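Local structure of beta-fructofuranosidase (Arthrobacter, 3WPU) at residues F411-H414 with P415-Q419. The protein belongs to the levansucrase/invertase family of the beta-fructosidase clan, whose members are built on a five-bladed beta-propeller. Numbering follows the deposited sequence.
Sequences FNQH and PGHFQ
At the edge of the His-414 imidazole, close to its plane, sits the backbone N of Gly-416, while the side chain of Gln-413 meets the His-417 ring at its CD2 corner. Phe-418 CD1 lies in plane at the edge of the His-417 ring, whose ND1 stands 3.2 Å above one face of the Phe-418 ring, offset toward its rim. The first of these contacts is a true hydrogen bond: the Gly-416 N-H points at His-414 ND1 over 2.9 Å, and the nitrogen lies just 6° out of the ring plane; since the donor is a backbone N-H, ND1 serves as the acceptor. The ring gets there because CG is anti to the backbone N (chi1 -169°), which swings it beside the carbonyl and along the chain that follows; Pro-415 CD packs 3.4 Å from the same ND1.

Gln-413 and His-417 touch differently, without a hydrogen bond between them. The Gln-413 chain bends at chi2, bringing CD to 3.3 Å from His-417 CD2, with amide and ring planes 43° apart. That bend also returns OE1 to its own end of the loop, where the N-H of His-414 reaches it at 2.8 Å from above the carbonyl plane. Asn-398 N is a second donor to OE1, and NE2 bonds to Leu-402 O, so both ends of this buried amide are held. His-417 NE2 in turn pairs with Arg-357 NH1, which fixes the ring at the nitrogen next to the touched CD2.

Two backbone bonds set the course of the chain: His-417 N to His-414 O (3.1 Å), and Gln-419 N to Gly-416 O. These close two overlapping type I beta turns, 414-417 and 416-419, with the imidazole of His-414 bracing the first, in the long loop between strands 391-394 and 423-425 of the beta-rich levansucrase/invertase fold, a five-bladed beta-propeller in its known members.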
loop_
_atom_site.group_PDB
_atom_site.type_symbol
_atom_site.label_atom_id
_atom_site.label_comp_id
_atom_site.label_asym_id
_atom_site.label_seq_id
_atom_site.Cartn_x
_atom_site.Cartn_y
_atom_site.Cartn_z
ATOM N N PHE A 411 -18.765 6.203 -20.834
ATOM C CA PHE A 411 -19.473 5.342 -21.765
ATOM C C PHE A 411 -18.631 4.296 -22.532
ATOM O O PHE A 411 -19.093 3.189 -22.773
ATOM C CB PHE A 411 -20.200 6.240 -22.786
ATOM C CG PHE A 411 -21.116 5.490 -23.695
ATOM C CD1 PHE A 411 -20.665 4.998 -24.916
ATOM C CD2 PHE A 411 -22.434 5.269 -23.326
ATOM C CE1 PHE A 411 -21.517 4.300 -25.757
ATOM C CE2 PHE A 411 -23.288 4.576 -24.161
ATOM C CZ PHE A 411 -22.826 4.085 -25.373
ATOM N N ASN A 412 -17.393 4.635 -22.905
ATOM C CA ASN A 412 -16.568 3.770 -23.739
ATOM C C ASN A 412 -15.416 3.072 -22.985
ATOM O O ASN A 412 -14.538 2.469 -23.596
ATOM C CB ASN A 412 -15.966 4.585 -24.883
ATOM C CG ASN A 412 -17.000 4.979 -25.922
ATOM O OD1 ASN A 412 -17.250 6.161 -26.138
ATOM N ND2 ASN A 412 -17.595 3.994 -26.555
ATOM N N GLN A 413 -15.438 3.168 -21.669
ATOM C CA GLN A 413 -14.293 2.698 -20.869
ATOM C C GLN A 413 -14.512 1.256 -20.403
ATOM O O GLN A 413 -15.661 0.776 -20.321
ATOM C CB GLN A 413 -14.067 3.663 -19.708
ATOM C CG GLN A 413 -12.735 3.476 -18.991
ATOM C CD GLN A 413 -11.596 3.281 -19.968
ATOM O OE1 GLN A 413 -11.109 2.161 -20.159
ATOM N NE2 GLN A 413 -11.204 4.356 -20.634
ATOM N N HIS A 414 -13.431 0.536 -20.106
ATOM C CA HIS A 414 -13.516 -0.833 -19.612
ATOM C C HIS A 414 -14.209 -0.794 -18.242
ATOM O O HIS A 414 -13.888 0.049 -17.412
ATOM C CB HIS A 414 -12.116 -1.473 -19.495
ATOM C CG HIS A 414 -12.151 -2.952 -19.250
ATOM N ND1 HIS A 414 -12.611 -3.503 -18.075
ATOM C CD2 HIS A 414 -11.819 -4.000 -20.040
ATOM C CE1 HIS A 414 -12.547 -4.819 -18.141
ATOM N NE2 HIS A 414 -12.058 -5.147 -19.321
ATOM N N PRO A 415 -15.188 -1.691 -17.999
ATOM C CA PRO A 415 -15.928 -1.636 -16.715
ATOM C C PRO A 415 -15.146 -2.051 -15.460
ATOM O O PRO A 415 -15.639 -1.929 -14.348
ATOM C CB PRO A 415 -17.119 -2.578 -16.950
ATOM C CG PRO A 415 -16.706 -3.461 -18.073
ATOM C CD PRO A 415 -15.811 -2.631 -18.955
ATOM N N GLY A 416 -13.913 -2.468 -15.661
ATOM C CA GLY A 416 -12.965 -2.766 -14.570
ATOM C C GLY A 416 -11.933 -1.687 -14.343
ATOM O O GLY A 416 -10.983 -1.894 -13.576
ATOM N N HIS A 417 -12.076 -0.537 -14.989
ATOM C CA HIS A 417 -11.115 0.572 -14.896
ATOM C C HIS A 417 -10.832 0.982 -13.454
ATOM O O HIS A 417 -9.704 1.368 -13.145
ATOM C CB HIS A 417 -11.682 1.772 -15.654
ATOM C CG HIS A 417 -10.710 2.862 -15.956
ATOM N ND1 HIS A 417 -10.522 3.942 -15.122
ATOM C CD2 HIS A 417 -9.975 3.109 -17.064
ATOM C CE1 HIS A 417 -9.675 4.788 -15.687
ATOM N NE2 HIS A 417 -9.330 4.304 -16.865
ATOM N N PHE A 418 -11.820 0.872 -12.578
ATOM C CA PHE A 418 -11.673 1.218 -11.165
ATOM C C PHE A 418 -11.891 0.021 -10.239
ATOM O O PHE A 418 -12.263 0.186 -9.073
ATOM C CB PHE A 418 -12.645 2.333 -10.800
ATOM C CG PHE A 418 -12.487 3.583 -11.630
ATOM C CD1 PHE A 418 -11.346 4.377 -11.501
ATOM C CD2 PHE A 418 -13.474 3.983 -12.520
ATOM C CE1 PHE A 418 -11.199 5.546 -12.234
ATOM C CE2 PHE A 418 -13.324 5.155 -13.260
ATOM C CZ PHE A 418 -12.180 5.921 -13.133
ATOM N N GLN A 419 -11.664 -1.192 -10.741
ATOM C CA GLN A 419 -12.022 -2.404 -10.004
ATOM C C GLN A 419 -11.209 -2.612 -8.752
ATOM O O GLN A 419 -11.614 -3.377 -7.884
ATOM C CB GLN A 419 -11.899 -3.663 -10.879
ATOM C CG GLN A 419 -10.458 -4.010 -11.245
ATOM C CD GLN A 419 -10.349 -5.268 -12.080
ATOM O OE1 GLN A 419 -11.298 -5.684 -12.754
ATOM N NE2 GLN A 419 -9.200 -5.906 -12.011
#